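Local coordinates for protein putative adenosine kinase (Schistosoma mansoni, PDB 3VAS) that probably catalyses the phosphorylation of adenosine to AMP at the expense of ATP, as an adenosine kinase of the ribokinase (pfkB) family, and is captured here with adenosine bound, at residues F187-C192 with K225-M230; L197-H202 with K208-N213; Y115-C120 with L125-Q130; G82-T87 with C101-C106. All blocks are in the same frame, centred on the assembly; numbering follows the deposited sequence.

Interaction 1 (F187-C192 with K225-M230); sequences FVINTC and KEVDEM. With ADN (adenosine), chain C.
Just behind one wall of the adenosine pocket, Ile-189 in the first turn of helix 189-205 packs onto Glu-226 and Val-227 of helix 224-231. The touch is small and carried by one side chain: all three outer carbons of Ile-189 lie along the CB of Glu-226, closest at Ile-189 CG2 to Glu-226 CB, 3.6 Å. CG1 of Ile-189 turns beside its own backbone N (chi1 -72°) and carries CD1 onward to meet Val-227 CG2 at 3.9 Å, the two side chains crossing at about a right angle. A beta-branched residue suits this place because its two arms can serve both neighbours at once. Glu-226 offers mainly its CB and CG, while the chain bends at chi2 (95°) and Glu-226 stays partly exposed, which suits an acid. No hydrogen bond joins the segments; carbon meets carbon throughout.

Two residues earlier the same segment faces the ligand. The Phe-187 ring lies against one face of adenine, nearly parallel to it, with ADN C6 3.4 Å above the ring plane and offset toward the rim. Its CB is also near, 3.1 Å from ADN N1. A flat aromatic side chain matches the flat base. Asn-32, itself bonded to the adenosine, also holds Thr-191 OG1, tying the helix start to the site.

Farther back, Val-227 rests on Phe-212 of strand 209-213, Met-230 meets both that strand and Met-196 of helix 189-205, and Asn-190 leans on Phe-218 and Leu-219 of helix 217-222.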
# COMPACT_ATOMS: atom_id res chain seq x y z
N PHE A 187 5.69 -2.58 2.65
CA PHE A 187 6.22 -1.65 3.64
C PHE A 187 6.26 -2.22 5.06
O PHE A 187 7.07 -1.78 5.89
CB PHE A 187 5.39 -0.37 3.66
CG PHE A 187 5.64 0.55 2.50
CD1 PHE A 187 4.58 1.08 1.78
CD2 PHE A 187 6.93 0.90 2.14
CE1 PHE A 187 4.80 1.93 0.71
CE2 PHE A 187 7.15 1.76 1.08
CZ PHE A 187 6.09 2.27 0.36
N VAL A 188 5.40 -3.19 5.34
CA VAL A 188 5.28 -3.75 6.69
C VAL A 188 6.43 -4.71 7.01
O VAL A 188 6.66 -5.07 8.17
CB VAL A 188 3.90 -4.42 6.88
CG1 VAL A 188 3.68 -4.82 8.34
CG2 VAL A 188 2.81 -3.46 6.44
N ILE A 189 7.17 -5.11 5.98
CA ILE A 189 8.38 -5.91 6.17
C ILE A 189 9.33 -5.22 7.15
O ILE A 189 9.95 -5.89 7.98
CB ILE A 189 9.09 -6.18 4.82
CG1 ILE A 189 8.29 -7.19 3.99
CG2 ILE A 189 10.51 -6.69 5.04
CD1 ILE A 189 8.71 -7.28 2.54
N ASN A 190 9.41 -3.89 7.08
CA ASN A 190 10.31 -3.12 7.94
C ASN A 190 9.84 -2.98 9.39
O ASN A 190 10.65 -2.70 10.28
CB ASN A 190 10.54 -1.71 7.37
CG ASN A 190 11.19 -1.72 6.00
OD1 ASN A 190 10.78 -0.99 5.10
ND2 ASN A 190 12.22 -2.55 5.83
N THR A 191 8.55 -3.16 9.63
CA THR A 191 8.01 -2.86 10.95
C THR A 191 7.58 -4.10 11.73
O THR A 191 7.80 -4.17 12.94
CB THR A 191 6.82 -1.87 10.86
OG1 THR A 191 5.84 -2.37 9.95
CG2 THR A 191 7.30 -0.50 10.39
N CYS A 192 6.97 -5.07 11.05
CA CYS A 192 6.49 -6.26 11.74
C CYS A 192 6.39 -7.46 10.81
O CYS A 192 5.30 -7.98 10.56
CB CYS A 192 5.12 -5.99 12.37
SG CYS A 192 4.58 -7.27 13.50
N LYS A 225 14.66 -11.44 0.39
CA LYS A 225 14.22 -12.66 1.07
C LYS A 225 12.78 -12.54 1.54
O LYS A 225 11.96 -13.42 1.28
CB LYS A 225 15.16 -13.00 2.24
CG LYS A 225 14.79 -14.23 3.09
CD LYS A 225 13.81 -13.89 4.23
CE LYS A 225 14.21 -14.52 5.56
NZ LYS A 225 15.15 -13.67 6.33
N GLU A 226 12.46 -11.43 2.22
CA GLU A 226 11.12 -11.22 2.75
C GLU A 226 10.07 -11.03 1.66
O GLU A 226 8.94 -11.52 1.78
CB GLU A 226 11.09 -10.01 3.71
CG GLU A 226 11.87 -10.20 5.02
CD GLU A 226 13.29 -9.65 4.96
OE1 GLU A 226 13.85 -9.59 3.84
OE2 GLU A 226 13.83 -9.26 6.01
N VAL A 227 10.42 -10.32 0.59
CA VAL A 227 9.49 -10.11 -0.52
C VAL A 227 9.13 -11.44 -1.17
O VAL A 227 7.96 -11.74 -1.40
CB VAL A 227 10.04 -9.13 -1.58
CG1 VAL A 227 9.12 -9.10 -2.81
CG2 VAL A 227 10.21 -7.72 -1.00
N ASP A 228 10.14 -12.26 -1.44
CA ASP A 228 9.91 -13.54 -2.10
C ASP A 228 9.16 -14.50 -1.20
O ASP A 228 8.36 -15.31 -1.67
CB ASP A 228 11.22 -14.16 -2.58
CG ASP A 228 11.73 -13.53 -3.87
OD1 ASP A 228 10.94 -12.80 -4.52
OD2 ASP A 228 12.90 -13.77 -4.22
N GLU A 229 9.41 -14.42 0.10
CA GLU A 229 8.69 -15.28 1.02
C GLU A 229 7.21 -14.89 1.05
O GLU A 229 6.33 -15.76 1.02
CB GLU A 229 9.28 -15.24 2.43
CG GLU A 229 8.58 -16.20 3.38
CD GLU A 229 9.37 -16.47 4.66
OE1 GLU A 229 9.99 -15.53 5.20
OE2 GLU A 229 9.36 -17.63 5.11
N MET A 230 6.93 -13.59 1.10
CA MET A 230 5.56 -13.09 1.07
C MET A 230 4.83 -13.49 -0.22
O MET A 230 3.68 -13.93 -0.17
CB MET A 230 5.52 -11.58 1.27
CG MET A 230 5.93 -11.12 2.67
SD MET A 230 4.99 -11.94 3.97
CE MET A 230 3.36 -11.32 3.63
O5' ADN C . 1.47 5.50 -1.62
C5' ADN C . 1.62 6.76 -0.96
C4' ADN C . 1.54 6.60 0.53
O4' ADN C . 2.63 5.80 1.00
C3' ADN C . 1.60 7.90 1.36
O3' ADN C . 0.31 8.19 1.90
C2' ADN C . 2.58 7.57 2.51
O2' ADN C . 2.09 7.88 3.80
C1' ADN C . 2.80 6.06 2.36
N9 ADN C . 4.12 5.59 2.79
C8 ADN C . 5.28 6.15 2.52
N7 ADN C . 6.32 5.35 3.19
C5 ADN C . 5.67 4.28 3.88
C6 ADN C . 6.17 3.25 4.67
N6 ADN C . 7.58 3.13 4.90
N1 ADN C . 5.29 2.34 5.24
C2 ADN C . 3.94 2.44 5.03
N3 ADN C . 3.45 3.46 4.25
C4 ADN C . 4.35 4.39 3.68

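Interaction 2 (L197-H202 with K208-N213); sequences LKIAKH and KLFCFN
The helical run around Ala-200 passes over the strand roughly antiparallel to it, with the CA atoms of Ala-200 and Phe-210 6.8 Å apart and those of His-202 and Lys-208 8.3 Å apart. Phe-210 points at the helix and slides its ring under Ala-200. The methyl CB makes a CH-pi contact 4.2 Å from the Phe-210 ring centroid, 20° off the normal and shifted toward the CE1-CZ rim. Alanine is small enough to let the ring approach the helix backbone, its own CA being 3.8 Å from Phe-210 CE1. Ile-199 CG2 meets the same ring at its edge. This is the return half of a right-handed beta-alpha-beta crossover of the ribokinase-like fold, in which helix 189-205 links parallel strands 181-185 and 209-213. Just before the strand the extended chain of Lys-208 reaches the ring of His-202. Lys-208 NZ donates to His-202 NE2 at 2.9 Å, nearly in the imidazole plane, which suggests a neutral ring with NE2 unprotonated. The buried ammonium has its strongest partner in Ala-179 O, and Glu-177 O and Tyr-182 OH bond it too, while Trp-173 meets the His-202 ring edge-to-face.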
# COMPACT_ATOMS: atom_id res chain seq x y z
N LEU A 197 3.94 -12.36 8.35
CA LEU A 197 4.24 -13.74 7.99
C LEU A 197 3.24 -14.70 8.63
O LEU A 197 2.77 -15.64 7.99
CB LEU A 197 5.67 -14.12 8.40
CG LEU A 197 6.14 -15.51 7.95
CD1 LEU A 197 5.96 -15.67 6.44
CD2 LEU A 197 7.58 -15.76 8.35
N LYS A 198 2.93 -14.45 9.90
CA LYS A 198 1.97 -15.28 10.61
C LYS A 198 0.60 -15.21 9.94
O LYS A 198 -0.05 -16.24 9.74
CB LYS A 198 1.85 -14.85 12.07
CG LYS A 198 1.28 -15.95 12.96
CD LYS A 198 0.52 -15.40 14.16
CE LYS A 198 -0.20 -16.54 14.90
NZ LYS A 198 -1.22 -16.05 15.86
N ILE A 199 0.15 -14.01 9.59
CA ILE A 199 -1.14 -13.84 8.93
C ILE A 199 -1.14 -14.50 7.54
O ILE A 199 -2.11 -15.13 7.15
CB ILE A 199 -1.54 -12.36 8.81
CG1 ILE A 199 -1.84 -11.79 10.20
CG2 ILE A 199 -2.76 -12.19 7.91
CD1 ILE A 199 -2.14 -10.31 10.21
N ALA A 200 -0.03 -14.36 6.82
CA ALA A 200 0.10 -14.97 5.50
C ALA A 200 -0.03 -16.50 5.55
O ALA A 200 -0.69 -17.10 4.71
CB ALA A 200 1.42 -14.57 4.85
N LYS A 201 0.61 -17.11 6.54
CA LYS A 201 0.51 -18.56 6.73
C LYS A 201 -0.92 -18.98 7.09
O LYS A 201 -1.40 -20.00 6.62
CB LYS A 201 1.48 -19.05 7.80
CG LYS A 201 2.94 -18.91 7.40
CD LYS A 201 3.87 -19.31 8.52
CE LYS A 201 5.31 -19.16 8.10
NZ LYS A 201 6.24 -19.34 9.25
N HIS A 202 -1.58 -18.18 7.93
CA HIS A 202 -2.97 -18.44 8.28
C HIS A 202 -3.86 -18.42 7.04
O HIS A 202 -4.72 -19.28 6.87
CB HIS A 202 -3.47 -17.42 9.31
CG HIS A 202 -4.95 -17.46 9.52
ND1 HIS A 202 -5.55 -18.30 10.44
CD2 HIS A 202 -5.96 -16.77 8.93
CE1 HIS A 202 -6.86 -18.12 10.40
NE2 HIS A 202 -7.13 -17.20 9.49
N LYS A 208 -7.61 -18.70 2.03
CA LYS A 208 -8.17 -17.36 1.95
C LYS A 208 -7.44 -16.56 0.87
O LYS A 208 -6.56 -17.08 0.19
CB LYS A 208 -8.08 -16.66 3.30
CG LYS A 208 -8.87 -17.35 4.40
CD LYS A 208 -8.74 -16.62 5.73
CE LYS A 208 -9.54 -17.31 6.83
NZ LYS A 208 -9.61 -16.49 8.07
N LEU A 209 -7.81 -15.29 0.73
CA LEU A 209 -7.21 -14.45 -0.30
C LEU A 209 -6.22 -13.45 0.30
O LEU A 209 -6.61 -12.51 0.98
CB LEU A 209 -8.30 -13.69 -1.07
CG LEU A 209 -7.80 -12.97 -2.32
CD1 LEU A 209 -7.56 -13.97 -3.46
CD2 LEU A 209 -8.77 -11.87 -2.74
N PHE A 210 -4.94 -13.65 0.02
CA PHE A 210 -3.91 -12.76 0.53
C PHE A 210 -3.35 -11.89 -0.58
O PHE A 210 -2.80 -12.39 -1.56
CB PHE A 210 -2.78 -13.56 1.19
CG PHE A 210 -1.79 -12.70 1.95
CD1 PHE A 210 -1.98 -12.46 3.30
CD2 PHE A 210 -0.70 -12.14 1.31
CE1 PHE A 210 -1.08 -11.67 4.00
CE2 PHE A 210 0.20 -11.35 2.00
CZ PHE A 210 0.01 -11.11 3.35
N CYS A 211 -3.47 -10.57 -0.42
CA CYS A 211 -3.02 -9.62 -1.43
C CYS A 211 -1.81 -8.84 -0.94
O CYS A 211 -1.79 -8.32 0.18
CB CYS A 211 -4.16 -8.66 -1.79
SG CYS A 211 -5.71 -9.49 -2.23
N PHE A 212 -0.79 -8.75 -1.79
CA PHE A 212 0.51 -8.21 -1.40
C PHE A 212 0.97 -7.15 -2.39
O PHE A 212 0.82 -7.31 -3.60
CB PHE A 212 1.52 -9.35 -1.32
CG PHE A 212 2.91 -8.92 -0.90
CD1 PHE A 212 3.13 -8.40 0.37
CD2 PHE A 212 3.98 -9.07 -1.76
CE1 PHE A 212 4.41 -8.01 0.75
CE2 PHE A 212 5.26 -8.68 -1.38
CZ PHE A 212 5.47 -8.15 -0.12
N ASN A 213 1.51 -6.05 -1.87
CA ASN A 213 2.02 -4.98 -2.72
C ASN A 213 3.55 -4.87 -2.61
O ASN A 213 4.09 -4.84 -1.50
CB ASN A 213 1.36 -3.65 -2.35
CG ASN A 213 1.38 -2.64 -3.50
OD1 ASN A 213 2.45 -2.29 -4.02
ND2 ASN A 213 0.20 -2.17 -3.90

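Interaction 3 (Y115-C120 with L125-Q130); sequences YIKNDC and LVTEFQ
Cys-120, near the end of helix 111-122, is met by three residues of the segment that follows. Its CB lies 3.6 Å from Thr-127 CG2, and its SG is 4.0 Å from Leu-125 CD2 and equally far from CZ of the Phe-129 ring. The sulfur sits at the edge of that ring, 84° off the normal, a Cys sulfur-aromatic contact. Lys-117 brings its aliphatic part to the same ring: CG lies 3.8 Å from Phe-129 CE2, and the two side chains slide past each other in opposite directions. CB and CG of the lysine do most of the packing, and beyond them the bend at chi3 (-63°) leaves CE still beside CD2 of Phe-129. Ile-116 CG2 adds a looser touch at Phe-129 CZ.

One backbone bond joins the segments: Leu-125 N donates to Cys-120 O at 3.1 Å, closing the short turn between helix and strand. Thr-127 carries its methyl beside the backbone N and hence toward Cys-120. Beyond this shell, Leu-125 rests on Leu-85 and Val-88 of helix 83-95, and strand 126-131 pairs in parallel with strand 101-107, completing a beta-alpha-beta unit of the ribokinase-like fold. Phe-129 also touches Pro-33.

Apart from the turn bond, the contact is mainly one of dispersion. A small, polarisable thiol fits between a methyl, an isobutyl branch and a ring edge, and the positive edge hydrogens of phenylalanine are probably mildly attracted to its sulfur.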
# COMPACT_ATOMS: atom_id res chain seq x y z
N TYR A 115 -5.85 11.65 15.70
CA TYR A 115 -6.45 12.11 14.45
C TYR A 115 -6.60 10.96 13.45
O TYR A 115 -7.65 10.79 12.83
CB TYR A 115 -5.66 13.27 13.84
CG TYR A 115 -5.81 13.37 12.34
CD1 TYR A 115 -7.00 13.77 11.76
CD2 TYR A 115 -4.75 13.04 11.50
CE1 TYR A 115 -7.14 13.85 10.39
CE2 TYR A 115 -4.88 13.12 10.13
CZ TYR A 115 -6.07 13.52 9.57
OH TYR A 115 -6.18 13.59 8.20
N ILE A 116 -5.53 10.17 13.30
CA ILE A 116 -5.58 9.01 12.41
C ILE A 116 -6.67 8.02 12.85
O ILE A 116 -7.44 7.53 12.02
CB ILE A 116 -4.20 8.32 12.28
CG1 ILE A 116 -3.21 9.24 11.56
CG2 ILE A 116 -4.33 7.01 11.52
CD1 ILE A 116 -1.76 8.78 11.62
N LYS A 117 -6.75 7.75 14.15
CA LYS A 117 -7.79 6.86 14.66
C LYS A 117 -9.20 7.39 14.40
O LYS A 117 -10.09 6.63 14.00
CB LYS A 117 -7.60 6.57 16.16
CG LYS A 117 -8.58 5.53 16.70
CD LYS A 117 -8.61 5.51 18.23
CE LYS A 117 -7.27 5.09 18.81
NZ LYS A 117 -7.26 5.09 20.31
N ASN A 118 -9.42 8.68 14.64
CA ASN A 118 -10.73 9.28 14.40
C ASN A 118 -11.12 9.27 12.93
O ASN A 118 -12.30 9.17 12.59
CB ASN A 118 -10.79 10.72 14.93
CG ASN A 118 -10.71 10.79 16.45
OD1 ASN A 118 -10.95 9.80 17.14
ND2 ASN A 118 -10.38 11.96 16.96
N ASP A 119 -10.12 9.37 12.06
CA ASP A 119 -10.34 9.34 10.62
C ASP A 119 -10.88 7.98 10.20
O ASP A 119 -11.78 7.88 9.38
CB ASP A 119 -9.02 9.65 9.89
CG ASP A 119 -9.21 9.92 8.41
OD1 ASP A 119 -9.86 10.93 8.07
OD2 ASP A 119 -8.70 9.13 7.59
N CYS A 120 -10.33 6.92 10.80
CA CYS A 120 -10.78 5.56 10.54
C CYS A 120 -12.22 5.33 11.00
O CYS A 120 -13.03 4.73 10.27
CB CYS A 120 -9.86 4.55 11.22
SG CYS A 120 -8.21 4.50 10.53
N LEU A 125 -14.40 2.09 9.50
CA LEU A 125 -13.35 1.09 9.49
C LEU A 125 -13.06 0.62 10.92
O LEU A 125 -12.65 1.41 11.77
CB LEU A 125 -12.09 1.67 8.84
CG LEU A 125 -10.81 0.85 8.81
CD1 LEU A 125 -11.02 -0.42 8.03
CD2 LEU A 125 -9.68 1.66 8.20
N VAL A 126 -13.29 -0.66 11.20
CA VAL A 126 -12.97 -1.21 12.51
C VAL A 126 -11.46 -1.28 12.70
O VAL A 126 -10.74 -1.82 11.85
CB VAL A 126 -13.58 -2.63 12.71
CG1 VAL A 126 -12.99 -3.29 13.95
CG2 VAL A 126 -15.09 -2.55 12.82
N THR A 127 -10.97 -0.71 13.80
CA THR A 127 -9.53 -0.72 14.07
C THR A 127 -9.20 -1.28 15.45
O THR A 127 -10.02 -1.23 16.37
CB THR A 127 -8.92 0.69 13.96
OG1 THR A 127 -9.53 1.56 14.91
CG2 THR A 127 -9.11 1.25 12.56
N GLU A 128 -8.00 -1.84 15.57
CA GLU A 128 -7.43 -2.18 16.86
C GLU A 128 -5.99 -1.70 16.88
O GLU A 128 -5.06 -2.46 16.58
CB GLU A 128 -7.51 -3.68 17.12
CG GLU A 128 -8.90 -4.19 17.47
CD GLU A 128 -9.39 -3.72 18.83
OE1 GLU A 128 -8.56 -3.29 19.66
OE2 GLU A 128 -10.62 -3.78 19.07
N PHE A 129 -5.80 -0.43 17.21
CA PHE A 129 -4.47 0.16 17.21
C PHE A 129 -3.67 -0.29 18.42
O PHE A 129 -4.20 -0.41 19.52
CB PHE A 129 -4.55 1.69 17.20
CG PHE A 129 -4.93 2.26 15.87
CD1 PHE A 129 -4.01 2.32 14.83
CD2 PHE A 129 -6.21 2.75 15.66
CE1 PHE A 129 -4.36 2.86 13.61
CE2 PHE A 129 -6.57 3.28 14.43
CZ PHE A 129 -5.64 3.34 13.41
N GLN A 130 -2.39 -0.54 18.20
CA GLN A 130 -1.45 -0.68 19.29
C GLN A 130 -0.91 0.71 19.57
O GLN A 130 -0.62 1.47 18.65
CB GLN A 130 -0.31 -1.63 18.91
CG GLN A 130 0.74 -1.82 19.99
CD GLN A 130 1.87 -2.72 19.53
OE1 GLN A 130 1.76 -3.38 18.49
NE2 GLN A 130 2.95 -2.76 20.29

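Interaction 4 (G82-T87 with C101-C106); sequences GATLNT and CSYVGC. With ADN (adenosine), chain C.
Leu-85 and Tyr-103 pack helix 83-95 against strand 101-107 in the ribokinase-like core, directly behind the adenosine pocket. Leu-85 has CG anti to the backbone N (chi1 177°), which sets CD1 squarely over the tyrosine ring: 3.8 Å from the Tyr-103 ring centroid and 8° off the normal, an almost axial CH-pi contact. Its CB reaches the rim as well, 3.7 Å from Tyr-103 CE1. A branched leucine thus fills both centre and border of one face. Tyr-103 likewise extends straight from the strand, CG anti to N, which carries the ring across to the helix. Thr-84 touches the ring edge through CG2; its OG1, turned the other way beside its own N, bonds Ala-185 N.

The opposite flank of this helix start holds the ligand. Gly-82, at the N-cap, adopts phi/psi values that leave no room for a side chain beside the carbonyl before it, so glycine alone fits easily, and its N donates to ADN O2' at 3.1 Å. Ala-83 N gives adenine N3 a nearly straight bond (169°), its methyl being small enough to lie beside the base. The amide of Asn-86, one turn on, bonds ADN O3' through ND2, which Asp-320 OD2 also engages.

Between helix start and strand one water accepts from Leu-85 N and is hydrogen-bonded to Tyr-103 OH, 2.8 Å from each of these atoms.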
# COMPACT_ATOMS: atom_id res chain seq x y z
N GLY A 82 -0.15 6.22 5.11
CA GLY A 82 0.11 4.81 5.33
C GLY A 82 -0.48 3.98 4.19
O GLY A 82 -1.70 3.98 3.98
N ALA A 83 0.39 3.27 3.47
CA ALA A 83 -0.01 2.58 2.25
C ALA A 83 -1.13 1.57 2.46
O ALA A 83 -2.13 1.59 1.74
CB ALA A 83 1.21 1.92 1.60
N THR A 84 -0.97 0.68 3.44
CA THR A 84 -1.96 -0.35 3.71
C THR A 84 -3.27 0.29 4.17
O THR A 84 -4.35 -0.11 3.74
CB THR A 84 -1.48 -1.36 4.77
OG1 THR A 84 -0.26 -1.98 4.34
CG2 THR A 84 -2.54 -2.43 5.02
N LEU A 85 -3.15 1.28 5.05
CA LEU A 85 -4.32 1.96 5.58
C LEU A 85 -5.10 2.68 4.48
O LEU A 85 -6.33 2.62 4.46
CB LEU A 85 -3.94 2.90 6.73
CG LEU A 85 -5.09 3.72 7.33
CD1 LEU A 85 -6.24 2.82 7.79
CD2 LEU A 85 -4.61 4.62 8.48
N ASN A 86 -4.39 3.36 3.58
CA ASN A 86 -5.01 4.01 2.43
C ASN A 86 -5.89 3.03 1.64
O ASN A 86 -7.06 3.31 1.36
CB ASN A 86 -3.96 4.61 1.48
CG ASN A 86 -3.30 5.87 2.03
OD1 ASN A 86 -3.76 6.47 3.00
ND2 ASN A 86 -2.22 6.29 1.37
N THR A 87 -5.32 1.88 1.31
CA THR A 87 -6.00 0.87 0.52
C THR A 87 -7.21 0.28 1.24
O THR A 87 -8.31 0.21 0.68
CB THR A 87 -5.02 -0.27 0.14
OG1 THR A 87 -4.04 0.24 -0.77
CG2 THR A 87 -5.76 -1.42 -0.54
N CYS A 101 -14.41 -3.80 6.76
CA CYS A 101 -12.94 -3.82 6.81
C CYS A 101 -12.38 -3.64 8.22
O CYS A 101 -12.95 -2.93 9.05
CB CYS A 101 -12.34 -2.78 5.86
SG CYS A 101 -12.66 -3.05 4.11
N SER A 102 -11.24 -4.29 8.46
CA SER A 102 -10.53 -4.22 9.73
C SER A 102 -9.09 -3.78 9.49
O SER A 102 -8.49 -4.18 8.49
CB SER A 102 -10.51 -5.59 10.42
OG SER A 102 -11.80 -5.99 10.84
N TYR A 103 -8.55 -2.99 10.41
CA TYR A 103 -7.17 -2.53 10.31
C TYR A 103 -6.45 -2.55 11.65
O TYR A 103 -7.00 -2.15 12.68
CB TYR A 103 -7.10 -1.13 9.71
CG TYR A 103 -5.69 -0.58 9.58
CD1 TYR A 103 -4.91 -0.88 8.46
CD2 TYR A 103 -5.15 0.25 10.56
CE1 TYR A 103 -3.63 -0.37 8.33
CE2 TYR A 103 -3.87 0.77 10.44
CZ TYR A 103 -3.11 0.45 9.32
OH TYR A 103 -1.83 0.96 9.20
N VAL A 104 -5.20 -3.01 11.62
CA VAL A 104 -4.32 -3.03 12.79
C VAL A 104 -3.01 -2.31 12.46
O VAL A 104 -2.38 -2.58 11.44
CB VAL A 104 -3.99 -4.47 13.22
CG1 VAL A 104 -2.86 -4.49 14.24
CG2 VAL A 104 -5.24 -5.16 13.75
N GLY A 105 -2.60 -1.39 13.34
CA GLY A 105 -1.34 -0.69 13.19
C GLY A 105 -0.91 -0.08 14.52
O GLY A 105 -1.68 -0.09 15.48
N CYS A 106 0.30 0.46 14.58
CA CYS A 106 0.79 1.07 15.81
C CYS A 106 1.00 2.58 15.70
O CYS A 106 1.82 3.06 14.90
CB CYS A 106 2.07 0.39 16.30
SG CYS A 106 2.63 0.96 17.94
O5' ADN C . 1.47 5.50 -1.62
C5' ADN C . 1.62 6.76 -0.96
C4' ADN C . 1.54 6.60 0.53
O4' ADN C . 2.63 5.80 1.00
C3' ADN C . 1.60 7.90 1.36
O3' ADN C . 0.31 8.19 1.90
C2' ADN C . 2.58 7.57 2.51
O2' ADN C . 2.09 7.88 3.80
C1' ADN C . 2.80 6.06 2.36
N9 ADN C . 4.12 5.59 2.79
C8 ADN C . 5.28 6.15 2.52
N7 ADN C . 6.32 5.35 3.19
C5 ADN C . 5.67 4.28 3.88
C6 ADN C . 6.17 3.25 4.67
N6 ADN C . 7.58 3.13 4.90
N1 ADN C . 5.29 2.34 5.24
C2 ADN C . 3.94 2.44 5.03
N3 ADN C . 3.45 3.46 4.25
C4 ADN C . 4.35 4.39 3.68
O HOH W 1 -0.83 1.70 6.65

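Adenosine links interactions 1 and 4: Phe-187 lies against one face of the base while Gly-82, Ala-83 and Asn-86 bond its N3 and the ribose, and the two parts meet directly, Phe-187 CD1 lying 3.5 Å from Ala-83 CB. Interactions 1 and 2 share helix 189-205, their centres 11 Å apart; Met-230 is the main joint, its CE 3.4 Å from Phe-210 CZ. Interaction 3 stands behind interaction 4, centres 9 Å apart, and neighbouring strands join them, with Val-126 O 2.9 Å from Tyr-103 N. Interactions 2 and 3, centres 21 Å apart, do not touch but repeat the same helix-on-strand packing in separate beta-alpha-beta units.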